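Leucine aminopeptidase A1, chloroplastic (Solanum lycopersicum, PDB 5D8N) removes N-terminal amino acids from peptides as a magnesium-dependent homohexameric M17 aminopeptidase, also acts as a chaperone, regulates wound signalling and has a role in insect defence. Local coordinates at residues G149-A152 and E153-I156; A236-I239 and A240-S244; G364-P367 and G368-V371; L435-E438 and V439-A443; A484-L487 and K488-D492. The protein carries 1 engineered substitution. One frame throughout, in Å; residues are numbered along the deposited sequence.

Interaction 1: residues G149-A152 and E153-I156; sequences GLSA and ESKI
Ser-151 and Ser-154 meet in the N-cap of helix 152-170, a local turn at the protein surface where the loop after strand 139-144 becomes helix. The hydroxyl of Ser-151 reaches forward to the first turn and accepts from the amide of Ser-154, with Ser-151 OG 3.0 Å from Ser-154 N and an almost straight N-H...O angle of 169°. Its chi1 of 71° places OG between the backbone N and the carbonyl carbon, the rotation that lets a short serine reach this amide. Behind the cap, the ordinary helical ladder begins: Lys-155 N donates to Ser-151 O at 3.1 Å, and Ile-156 N to Ala-152 O at 3.0 Å. A full capping box would also need the Ser-154 hydroxyl to accept from Ser-151 N. In the conformer described the angle for that return bond is poor, and Ser-151 N instead gives its proton to water 1, 2.6 Å away. Ser-154 has two conformers, which leaves the contacts of its hydroxyl doubtful. Lys-155 suits the next position because its long aliphatic part can lie back along the loop: CG comes 3.2 Å from Ser-151 O and packs beside Leu-150 CB, while CE reaches within 3.6 Å of Leu-150 O. An alanine here would lose CG through NZ and is likely to uncover the Ser-151 carbonyl and leave Leu-150 without its aliphatic neighbour. Ile-156, the buried member, packs against helix 197-221, touching Ile-199 and the side chains of Glu-198 and Lys-202.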
loop_
_atom_site.group_PDB
_atom_site.type_symbol
_atom_site.label_atom_id
_atom_site.label_comp_id
_atom_site.label_asym_id
_atom_site.label_seq_id
_atom_site.Cartn_x
_atom_site.Cartn_y
_atom_site.Cartn_z
ATOM N N GLY A 149 -52.520 28.080 9.611
ATOM C CA GLY A 149 -51.597 29.149 9.266
ATOM C C GLY A 149 -50.919 29.015 7.914
ATOM O O GLY A 149 -50.120 29.878 7.548
ATOM N N LEU A 150 -51.229 27.964 7.155
ATOM C CA LEU A 150 -50.596 27.743 5.850
ATOM C C LEU A 150 -51.427 28.388 4.747
ATOM O O LEU A 150 -52.622 28.121 4.645
ATOM C CB LEU A 150 -50.451 26.247 5.534
ATOM C CG LEU A 150 -49.467 25.439 6.378
ATOM C CD1 LEU A 150 -49.447 24.003 5.877
ATOM C CD2 LEU A 150 -48.067 26.032 6.358
ATOM N N SER A 151 -50.774 29.109 3.837
ATOM C CA SER A 151 -51.479 29.625 2.672
ATOM C C SER A 151 -51.916 28.485 1.764
ATOM O O SER A 151 -51.410 27.360 1.868
ATOM C CB SER A 151 -50.608 30.583 1.879
ATOM O OG SER A 151 -49.571 29.910 1.202
ATOM N N ALA A 152 -52.842 28.799 0.859
ATOM C CA ALA A 152 -53.334 27.842 -0.131
ATOM C C ALA A 152 -52.185 27.388 -1.028
ATOM O O ALA A 152 -52.089 26.211 -1.392
ATOM C CB ALA A 152 -54.461 28.431 -0.970
ATOM N N GLU A 153 -51.237 28.297 -1.220
ATOM C CA GLU A 153 -50.081 28.012 -2.037
ATOM C C GLU A 153 -49.031 27.134 -1.369
ATOM O O GLU A 153 -48.488 26.241 -2.032
ATOM C CB GLU A 153 -49.439 29.300 -2.542
ATOM C CG GLU A 153 -48.301 29.040 -3.513
ATOM C CD GLU A 153 -47.408 30.245 -3.687
ATOM O OE1 GLU A 153 -46.344 30.288 -3.031
ATOM O OE2 GLU A 153 -47.804 31.156 -4.445
ATOM N N SER A 154 -48.731 27.371 -0.094
ATOM C CA SER A 154 -47.826 26.456 0.604
ATOM C C SER A 154 -48.424 25.050 0.639
ATOM O O SER A 154 -47.713 24.046 0.598
ATOM C CB SER A 154 -47.551 26.925 2.028
ATOM O OG SER A 154 -48.664 26.636 2.860
ATOM N N LYS A 155 -49.741 24.974 0.764
ATOM C CA LYS A 155 -50.387 23.684 0.801
ATOM C C LYS A 155 -50.256 22.960 -0.538
ATOM O O LYS A 155 -50.085 21.753 -0.588
ATOM C CB LYS A 155 -51.861 23.833 1.108
ATOM C CG LYS A 155 -52.167 24.303 2.514
ATOM C CD LYS A 155 -53.661 24.097 2.686
ATOM C CE LYS A 155 -54.323 25.231 3.425
ATOM N NZ LYS A 155 -55.751 24.850 3.602
ATOM N N ILE A 156 -50.446 23.704 -1.619
ATOM C CA ILE A 156 -50.257 23.174 -2.955
ATOM C C ILE A 156 -48.844 22.600 -3.072
ATOM O O ILE A 156 -48.681 21.512 -3.623
ATOM C CB ILE A 156 -50.553 24.233 -4.029
ATOM C CG1 ILE A 156 -52.074 24.408 -4.163
ATOM C CG2 ILE A 156 -49.963 23.847 -5.370
ATOM C CD1 ILE A 156 -52.485 25.631 -4.957
HETATM O O HOH W 1 -48.317 29.693 4.295
#

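Interaction 2: residues A236-I239 and A240-S244; sequences AKKI and ASTYS
Ile-239 and Ala-240, at the centre of the last turns of helix 229-242, meet their neighbours along the helix mainly through the backbone, and Lys-238 joins them through its carbonyl. This is a helix end packed on the catalytic domain's sheet, and the residues on its inner side are small or apolar to match. Ala-240 N donates to Ala-236 O at 3.1 Å, and its methyl lies against strands 247-252 and 278-284, touching Ile-247, Val-249 and Leu-282; a single carbon lets the helix come close to them. With CG2 of Ile-239 anti to the backbone N, that methyl lies on the side of the following turn and meets Tyr-243 CD2 at 4.1 Å, the two side chains crossing at a slant. Tyr-243 is the first residue to leave helical angles, yet its amide N still donates to Ile-239 O at 3.1 Å. The ring's hydroxyl bonds to Glu-341 and Lys-337. Lys-238 offers a carbonyl oxygen gripped twice by Thr-242: the amide N approaches Lys-238 O from one face of the carbonyl plane at 2.9 Å, and the hydroxyl OG1 donates to Lys-238 O from the opposite face at 2.8 Å.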
loop_
_atom_site.group_PDB
_atom_site.type_symbol
_atom_site.label_atom_id
_atom_site.label_comp_id
_atom_site.label_asym_id
_atom_site.label_seq_id
_atom_site.Cartn_x
_atom_site.Cartn_y
_atom_site.Cartn_z
ATOM N N ALA A 236 -31.938 8.996 -26.034
ATOM C CA ALA A 236 -32.118 10.397 -26.422
ATOM C C ALA A 236 -33.110 10.533 -27.575
ATOM O O ALA A 236 -33.965 11.420 -27.577
ATOM C CB ALA A 236 -30.785 11.032 -26.787
ATOM N N LYS A 237 -32.982 9.663 -28.564
ATOM C CA LYS A 237 -33.900 9.678 -29.701
ATOM C C LYS A 237 -35.342 9.390 -29.311
ATOM O O LYS A 237 -36.276 9.956 -29.894
ATOM C CB LYS A 237 -33.436 8.666 -30.755
ATOM C CG LYS A 237 -32.234 9.173 -31.524
ATOM C CD LYS A 237 -32.003 8.336 -32.772
ATOM C CE LYS A 237 -31.020 7.214 -32.572
ATOM N NZ LYS A 237 -30.914 6.419 -33.827
ATOM N N LYS A 238 -35.513 8.548 -28.298
ATOM C CA LYS A 238 -36.831 8.173 -27.815
ATOM C C LYS A 238 -37.499 9.383 -27.176
ATOM O O LYS A 238 -38.701 9.609 -27.338
ATOM C CB LYS A 238 -36.704 7.037 -26.795
ATOM C CG LYS A 238 -37.999 6.574 -26.150
ATOM C CD LYS A 238 -37.738 5.490 -25.106
ATOM C CE LYS A 238 -38.912 5.297 -24.157
ATOM N NZ LYS A 238 -38.667 4.085 -23.323
ATOM N N ILE A 239 -36.722 10.165 -26.436
ATOM C CA ILE A 239 -37.261 11.377 -25.835
ATOM C C ILE A 239 -37.706 12.303 -26.960
ATOM O O ILE A 239 -38.783 12.863 -26.904
ATOM C CB ILE A 239 -36.227 12.082 -24.944
ATOM C CG1 ILE A 239 -35.974 11.241 -23.675
ATOM C CG2 ILE A 239 -36.712 13.475 -24.570
ATOM C CD1 ILE A 239 -34.730 11.653 -22.930
ATOM N N ALA A 240 -36.879 12.479 -27.977
ATOM C CA ALA A 240 -37.208 13.423 -29.048
ATOM C C ALA A 240 -38.441 12.938 -29.810
ATOM O O ALA A 240 -39.275 13.736 -30.198
ATOM C CB ALA A 240 -36.038 13.570 -30.017
ATOM N N SER A 241 -38.537 11.629 -29.997
ATOM C CA SER A 241 -39.644 11.037 -30.713
ATOM C C SER A 241 -40.949 11.237 -29.955
ATOM O O SER A 241 -41.964 11.605 -30.545
ATOM C CB SER A 241 -39.385 9.547 -30.926
ATOM O OG SER A 241 -40.544 8.986 -31.506
ATOM N N THR A 242 -40.890 11.103 -28.631
ATOM C CA THR A 242 -42.063 11.263 -27.787
ATOM C C THR A 242 -42.545 12.709 -27.841
ATOM O O THR A 242 -43.730 12.967 -27.675
ATOM C CB THR A 242 -41.777 10.852 -26.332
ATOM O OG1 THR A 242 -41.333 9.492 -26.307
ATOM C CG2 THR A 242 -43.006 10.947 -25.471
ATOM N N TYR A 243 -41.613 13.655 -27.901
ATOM C CA TYR A 243 -41.970 15.064 -27.760
ATOM C C TYR A 243 -41.544 15.850 -29.007
ATOM O O TYR A 243 -40.982 16.944 -28.905
ATOM C CB TYR A 243 -41.353 15.654 -26.481
ATOM C CG TYR A 243 -41.682 14.898 -25.203
ATOM C CD1 TYR A 243 -42.936 15.015 -24.601
ATOM C CD2 TYR A 243 -40.730 14.116 -24.577
ATOM C CE1 TYR A 243 -43.266 14.285 -23.469
ATOM C CE2 TYR A 243 -41.044 13.377 -23.449
ATOM C CZ TYR A 243 -42.323 13.446 -22.924
ATOM O OH TYR A 243 -42.652 12.683 -21.831
ATOM N N SER A 244 -41.805 15.267 -30.173
ATOM C CA SER A 244 -41.165 15.707 -31.408
ATOM C C SER A 244 -41.543 17.125 -31.857
ATOM O O SER A 244 -40.842 17.728 -32.660
ATOM C CB SER A 244 -41.461 14.722 -32.549
ATOM O OG SER A 244 -42.854 14.659 -32.752
#

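Interaction 3: residues G364-P367 and G368-V371; sequences GMRP and GDIV
A type II beta turn runs from Arg-366 to Asp-369, and its two end residues are tied to each other by backbone and side chain alike. The turn closes with Asp-369 N donating to Arg-366 O at 3.1 Å. Gly-368 fills the third position, where phi is 91° and any CB would jam against the carbonyl O of Pro-367; the proline before it suits the fixed phi of the second. The Asp-369 carboxylate folds back toward Arg-366. Arg-366 N donates to Asp-369 OD2 at 2.8 Å, from above the carboxylate plane, and NH2 of the same arginine reaches that oxygen at 3.0 Å, from the other face. NE of Arg-366 meets the syn lone pair of Asp-369 OD1 at 3.1 Å, which makes a side-on, two-nitrogen salt bridge with the planes 41° apart. Bends at chi2 and chi3 bring the guanidinium back to this acid. The turn leads into the hairpin of strands 370-372 and 378-380, and backbone bonds to Val-381 start the pairing. NH1 of Arg-366 goes on to Glu-357 of the second subunit, so the turn belongs to an interface of the hexamer. Water 2 spans Pro-367 O and Asp-369 OD1, donating to the latter at 2.7 Å. Met-365, flexible and apolar, lays its SD 3.7 Å from Val-371 CG1 while its side chain also touches Glu-387, a ligand of both magnesium sites.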
loop_
_atom_site.group_PDB
_atom_site.type_symbol
_atom_site.label_atom_id
_atom_site.label_comp_id
_atom_site.label_asym_id
_atom_site.label_seq_id
_atom_site.Cartn_x
_atom_site.Cartn_y
_atom_site.Cartn_z
ATOM N N GLY A 364 -6.127 2.099 -27.901
ATOM C CA GLY A 364 -6.387 3.068 -26.840
ATOM C C GLY A 364 -5.360 4.167 -26.658
ATOM O O GLY A 364 -4.203 4.028 -27.066
ATOM N N MET A 365 -5.771 5.213 -25.940
ATOM C CA MET A 365 -4.878 6.273 -25.471
ATOM C C MET A 365 -3.978 5.757 -24.347
ATOM O O MET A 365 -4.408 4.961 -23.535
ATOM C CB MET A 365 -5.707 7.464 -24.990
ATOM C CG MET A 365 -4.903 8.598 -24.398
ATOM S SD MET A 365 -5.887 10.088 -24.119
ATOM C CE MET A 365 -7.170 9.492 -23.045
ATOM N N ARG A 366 -2.718 6.178 -24.340
ATOM C CA ARG A 366 -1.771 5.821 -23.297
ATOM C C ARG A 366 -1.618 6.983 -22.336
ATOM O O ARG A 366 -1.680 8.119 -22.763
ATOM C CB ARG A 366 -0.402 5.526 -23.927
ATOM C CG ARG A 366 -0.342 4.349 -24.901
ATOM C CD ARG A 366 0.619 4.645 -26.042
ATOM N NE ARG A 366 0.039 5.642 -26.925
ATOM C CZ ARG A 366 -0.664 5.363 -28.016
ATOM N NH1 ARG A 366 -0.536 4.176 -28.592
ATOM N NH2 ARG A 366 -1.483 6.286 -28.525
ATOM N N PRO A 367 -1.209 6.712 -21.091
ATOM C CA PRO A 367 -0.795 7.810 -20.251
ATOM C C PRO A 367 0.364 8.519 -20.917
ATOM O O PRO A 367 1.237 7.833 -21.448
ATOM C CB PRO A 367 -0.376 7.136 -18.932
ATOM C CG PRO A 367 -0.300 5.681 -19.198
ATOM C CD PRO A 367 -1.162 5.417 -20.391
ATOM N N GLY A 368 0.438 9.842 -20.771
ATOM C CA GLY A 368 1.484 10.651 -21.415
ATOM C C GLY A 368 1.111 11.187 -22.793
ATOM O O GLY A 368 1.725 12.122 -23.313
ATOM N N ASP A 369 0.124 10.571 -23.429
ATOM C CA ASP A 369 -0.316 11.029 -24.734
ATOM C C ASP A 369 -0.711 12.501 -24.665
ATOM O O ASP A 369 -1.220 12.970 -23.643
ATOM C CB ASP A 369 -1.512 10.220 -25.249
ATOM C CG ASP A 369 -1.114 8.852 -25.796
ATOM O OD1 ASP A 369 0.082 8.498 -25.813
ATOM O OD2 ASP A 369 -2.018 8.140 -26.276
ATOM N N ILE A 370 -0.580 13.194 -25.791
ATOM C CA ILE A 370 -0.981 14.589 -25.839
ATOM C C ILE A 370 -2.101 14.726 -26.857
ATOM O O ILE A 370 -1.933 14.322 -28.010
ATOM C CB ILE A 370 0.175 15.497 -26.247
ATOM C CG1 ILE A 370 1.254 15.532 -25.167
ATOM C CG2 ILE A 370 -0.339 16.909 -26.491
ATOM C CD1 ILE A 370 2.542 16.193 -25.609
ATOM N N VAL A 371 -3.271 15.156 -26.394
ATOM C CA VAL A 371 -4.455 15.218 -27.244
ATOM C C VAL A 371 -4.814 16.679 -27.431
ATOM O O VAL A 371 -4.476 17.535 -26.604
ATOM C CB VAL A 371 -5.624 14.448 -26.617
ATOM C CG1 VAL A 371 -5.192 13.029 -26.267
ATOM C CG2 VAL A 371 -6.122 15.129 -25.352
HETATM O O HOH W 2 2.119 8.213 -24.141
#

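Interaction 4: residues L435-E438 and V439-A443; sequences LARE and VVEAA
Glu-441 lies one helical turn after Arg-437 on the exposed side of helix 433-446, and its side chain climbs back over that residue. CB starts 3.5 Å from Arg-437 O, the carbonyl that also accepts the Glu-441 amide. CG, anti to the carbonyl carbon of its own residue (chi1 -74°), stays beside Arg-437 O at 3.4 Å. CD then carries the carboxylate outward, past the aliphatic start of the arginine: OE2 rests 3.3 Å from Arg-437 CG. At the tip, OE1 comes to the guanidinium edge, 3.4 Å from Arg-437 NH1, in a long salt bridge with the two planes turned 61° apart. Arg-437 has two conformers, and the contacts with its side chain are those of the conformer described. NH2 of the arginine pairs with Asp-434, so it stands between two acids, a place that suits its long, flexible chain. On the inner side, branched apolar residues replace the charged ones: Leu-435 CD1 meets Val-439 CG2 at 4.1 Å. Glu-438 turns its carboxylate to Lys-406. In the beta-alpha-beta unit from strand 426-429 to strand 450-452, Leu-435 and Val-439 press on Leu-498 of strand 496-501, Ala-443 on Leu-450, and slim Ala-442 against helix 519-527.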
loop_
_atom_site.group_PDB
_atom_site.type_symbol
_atom_site.label_atom_id
_atom_site.label_comp_id
_atom_site.label_asym_id
_atom_site.label_seq_id
_atom_site.Cartn_x
_atom_site.Cartn_y
_atom_site.Cartn_z
ATOM N N LEU A 435 -24.885 33.258 -11.563
ATOM C CA LEU A 435 -25.322 31.919 -11.918
ATOM C C LEU A 435 -25.241 31.028 -10.694
ATOM O O LEU A 435 -26.141 30.215 -10.491
ATOM C CB LEU A 435 -24.485 31.361 -13.044
ATOM C CG LEU A 435 -24.794 29.950 -13.525
ATOM C CD1 LEU A 435 -26.264 29.801 -13.873
ATOM C CD2 LEU A 435 -23.902 29.599 -14.704
ATOM N N ALA A 436 -24.263 31.269 -9.817
ATOM C CA ALA A 436 -24.198 30.529 -8.568
ATOM C C ALA A 436 -25.494 30.729 -7.798
ATOM O O ALA A 436 -26.087 29.778 -7.271
ATOM C CB ALA A 436 -23.021 30.964 -7.713
ATOM N N ARG A 437 -25.919 31.986 -7.711
ATOM C CA ARG A 437 -27.123 32.334 -6.969
ATOM C C ARG A 437 -28.367 31.683 -7.575
ATOM O O ARG A 437 -29.209 31.162 -6.843
ATOM C CB ARG A 437 -27.303 33.856 -6.873
ATOM C CG ARG A 437 -28.578 34.257 -6.140
ATOM C CD ARG A 437 -28.935 35.739 -6.304
ATOM N NE ARG A 437 -28.738 36.168 -7.686
ATOM C CZ ARG A 437 -29.534 35.832 -8.692
ATOM N NH1 ARG A 437 -30.746 35.328 -8.475
ATOM N NH2 ARG A 437 -29.092 36.023 -9.921
ATOM N N GLU A 438 -28.474 31.689 -8.900
ATOM C CA GLU A 438 -29.580 31.018 -9.582
ATOM C C GLU A 438 -29.603 29.523 -9.214
ATOM O O GLU A 438 -30.672 28.944 -9.008
ATOM C CB GLU A 438 -29.454 31.129 -11.101
ATOM C CG GLU A 438 -29.790 32.467 -11.748
ATOM C CD GLU A 438 -29.527 32.492 -13.258
ATOM O OE1 GLU A 438 -29.476 31.450 -13.948
ATOM O OE2 GLU A 438 -29.254 33.585 -13.785
ATOM N N VAL A 439 -28.430 28.884 -9.191
ATOM C CA VAL A 439 -28.368 27.436 -8.987
ATOM C C VAL A 439 -28.653 27.099 -7.524
ATOM O O VAL A 439 -29.436 26.193 -7.245
ATOM C CB VAL A 439 -27.048 26.825 -9.490
ATOM C CG1 VAL A 439 -26.898 25.369 -9.063
ATOM C CG2 VAL A 439 -27.002 26.906 -11.008
ATOM N N VAL A 440 -28.160 27.929 -6.618
ATOM C CA VAL A 440 -28.481 27.770 -5.204
ATOM C C VAL A 440 -29.986 27.928 -4.948
ATOM O O VAL A 440 -30.589 27.135 -4.219
ATOM C CB VAL A 440 -27.698 28.779 -4.342
ATOM C CG1 VAL A 440 -28.276 28.862 -2.931
ATOM C CG2 VAL A 440 -26.243 28.382 -4.268
ATOM N N GLU A 441 -30.619 28.899 -5.601
ATOM C CA GLU A 441 -32.067 29.065 -5.461
ATOM C C GLU A 441 -32.849 27.902 -6.082
ATOM O O GLU A 441 -33.854 27.453 -5.532
ATOM C CB GLU A 441 -32.506 30.404 -6.052
ATOM C CG GLU A 441 -32.132 31.600 -5.167
ATOM C CD GLU A 441 -32.267 32.972 -5.838
ATOM O OE1 GLU A 441 -32.781 33.056 -6.980
ATOM O OE2 GLU A 441 -31.777 33.968 -5.255
ATOM N N ALA A 442 -32.364 27.381 -7.204
ATOM C CA ALA A 442 -33.053 26.258 -7.837
ATOM C C ALA A 442 -33.002 25.025 -6.943
ATOM O O ALA A 442 -33.993 24.313 -6.828
ATOM C CB ALA A 442 -32.434 25.959 -9.195
ATOM N N ALA A 443 -31.889 24.847 -6.237
ATOM C CA ALA A 443 -31.719 23.705 -5.352
ATOM C C ALA A 443 -32.539 23.847 -4.079
ATOM O O ALA A 443 -33.045 22.868 -3.538
ATOM C CB ALA A 443 -30.255 23.512 -4.998
#

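Interaction 5: residues A484-L487 and K488-D492; sequences ALFL and KQFVD
Phe-486 and Phe-490 form the dense side of this contact, where helix 479-488 gives way to the loop before strand 496-501. CE2 of Phe-490 lies over one face of the Phe-486 ring, toward its rim, 3.6 Å from Phe-486 CZ. The rings meet obliquely, their planes 50° apart. Phe-486 has CG anti to the backbone N (chi1 175°), which swings its ring toward the following turn, and there Arg-389 and Met-470 also border it. Two backbone bonds reaching three residues back replace the four-residue helical pattern: Gln-489 N to Phe-486 O at 3.1 Å and Phe-490 N to Leu-487 O at 2.9 Å. An alanine in place of Phe-490 would probably leave that face of Phe-486 without its aromatic partner and open a gap beside Ala-393 and Met-470. The other side is looser and watery. Lys-488 is exposed, as suits a charged residue at a helix end, while Gln-489 has NE2 2.7 Å from water 3. That water donates to Leu-485 O at 2.6 Å, linking this carbonyl to the Gln-489 amide. The C-terminal end of the helix thus passes into a type I turn, Lys-488 to Val-491, beside Arg-389, a predicted active-site residue.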
loop_
_atom_site.group_PDB
_atom_site.type_symbol
_atom_site.label_atom_id
_atom_site.label_comp_id
_atom_site.label_asym_id
_atom_site.label_seq_id
_atom_site.Cartn_x
_atom_site.Cartn_y
_atom_site.Cartn_z
ATOM N N ALA A 484 -12.263 21.789 -11.883
ATOM C CA ALA A 484 -13.075 22.905 -12.375
ATOM C C ALA A 484 -12.259 23.892 -13.215
ATOM O O ALA A 484 -12.710 24.350 -14.272
ATOM C CB ALA A 484 -13.751 23.617 -11.218
ATOM N N LEU A 485 -11.038 24.176 -12.771
ATOM C CA LEU A 485 -10.178 25.101 -13.493
ATOM C C LEU A 485 -9.773 24.524 -14.847
ATOM O O LEU A 485 -9.751 25.237 -15.856
ATOM C CB LEU A 485 -8.923 25.414 -12.690
ATOM C CG LEU A 485 -9.095 26.210 -11.397
ATOM C CD1 LEU A 485 -7.781 26.273 -10.644
ATOM C CD2 LEU A 485 -9.567 27.614 -11.674
ATOM N N PHE A 486 -9.639 23.202 -14.910
ATOM C CA PHE A 486 -9.397 22.527 -16.175
ATOM C C PHE A 486 -10.533 22.768 -17.163
ATOM O O PHE A 486 -10.312 23.172 -18.304
ATOM C CB PHE A 486 -9.132 21.046 -15.963
ATOM C CG PHE A 486 -8.992 20.268 -17.222
ATOM C CD1 PHE A 486 -10.106 19.737 -17.868
ATOM C CD2 PHE A 486 -7.738 19.999 -17.735
ATOM C CE1 PHE A 486 -9.956 18.975 -19.024
ATOM C CE2 PHE A 486 -7.582 19.255 -18.898
ATOM C CZ PHE A 486 -8.697 18.849 -19.604
ATOM N N LEU A 487 -11.755 22.533 -16.708
ATOM C CA LEU A 487 -12.913 22.653 -17.560
ATOM C C LEU A 487 -13.107 24.077 -18.063
ATOM O O LEU A 487 -13.529 24.281 -19.192
ATOM C CB LEU A 487 -14.168 22.185 -16.849
ATOM C CG LEU A 487 -14.212 20.702 -16.509
ATOM C CD1 LEU A 487 -15.460 20.401 -15.670
ATOM C CD2 LEU A 487 -14.200 19.856 -17.774
ATOM N N LYS A 488 -12.766 25.045 -17.231
ATOM C CA LYS A 488 -12.860 26.453 -17.583
ATOM C C LYS A 488 -12.051 26.806 -18.830
ATOM O O LYS A 488 -12.370 27.775 -19.505
ATOM C CB LYS A 488 -12.353 27.293 -16.415
ATOM C CG LYS A 488 -12.491 28.802 -16.577
ATOM C CD LYS A 488 -12.125 29.503 -15.278
ATOM C CE LYS A 488 -12.123 31.022 -15.373
ATOM N NZ LYS A 488 -10.769 31.462 -15.801
ATOM N N GLN A 489 -10.988 26.061 -19.111
ATOM C CA GLN A 489 -10.141 26.324 -20.257
ATOM C C GLN A 489 -10.918 26.112 -21.550
ATOM O O GLN A 489 -10.421 26.410 -22.632
ATOM C CB GLN A 489 -8.917 25.399 -20.251
ATOM C CG GLN A 489 -7.900 25.694 -19.156
ATOM C CD GLN A 489 -7.074 26.919 -19.458
ATOM O OE1 GLN A 489 -6.652 27.148 -20.596
ATOM N NE2 GLN A 489 -6.937 27.772 -18.469
ATOM N N PHE A 490 -12.070 25.468 -21.462
ATOM C CA PHE A 490 -12.801 25.073 -22.654
ATOM C C PHE A 490 -14.142 25.772 -22.779
ATOM O O PHE A 490 -15.016 25.367 -23.568
ATOM C CB PHE A 490 -12.935 23.553 -22.663
ATOM C CG PHE A 490 -11.616 22.862 -22.569
ATOM C CD1 PHE A 490 -10.778 22.786 -23.675
ATOM C CD2 PHE A 490 -11.137 22.443 -21.343
ATOM C CE1 PHE A 490 -9.493 22.311 -23.545
ATOM C CE2 PHE A 490 -9.875 21.883 -21.231
ATOM C CZ PHE A 490 -9.029 21.859 -22.321
ATOM N N VAL A 491 -14.306 26.815 -21.976
ATOM C CA VAL A 491 -15.532 27.572 -21.933
ATOM C C VAL A 491 -15.221 29.007 -22.357
ATOM O O VAL A 491 -14.377 29.706 -21.794
ATOM C CB VAL A 491 -16.154 27.586 -20.526
ATOM C CG1 VAL A 491 -17.374 28.492 -20.474
ATOM C CG2 VAL A 491 -16.539 26.179 -20.097
ATOM N N ASP A 492 -15.994 29.464 -23.318
ATOM C CA ASP A 492 -15.935 30.844 -23.781
ATOM C C ASP A 492 -16.250 31.764 -22.618
ATOM O O ASP A 492 -17.290 31.646 -21.965
ATOM C CB ASP A 492 -17.022 30.969 -24.842
ATOM C CG ASP A 492 -16.893 32.194 -25.682
ATOM O OD1 ASP A 492 -16.499 33.262 -25.162
ATOM O OD2 ASP A 492 -17.250 32.040 -26.870
HETATM O O HOH W 3 -8.445 27.508 -16.211
#

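In the fold
All five contacts are local, each joining adjoining segments, so they follow one another along the chain and none nests in or crosses another. Interaction 1 starts a helix in the N-terminal domain; the other four lie in the catalytic domain. Interaction 2 finishes a helix laid on strands 247-252 and 278-284, at one edge of the eight-stranded sheet, whereas interaction 4 sits in the beta-alpha-beta unit at the other edge. Interaction 3 closes a tight turn at a subunit interface, about 58 Å centre to centre from interaction 1. Interaction 5 ends a helix and leads toward strand 496-501; its nearest atoms are about 7 Å from interaction 3 and 9 Å from interaction 4.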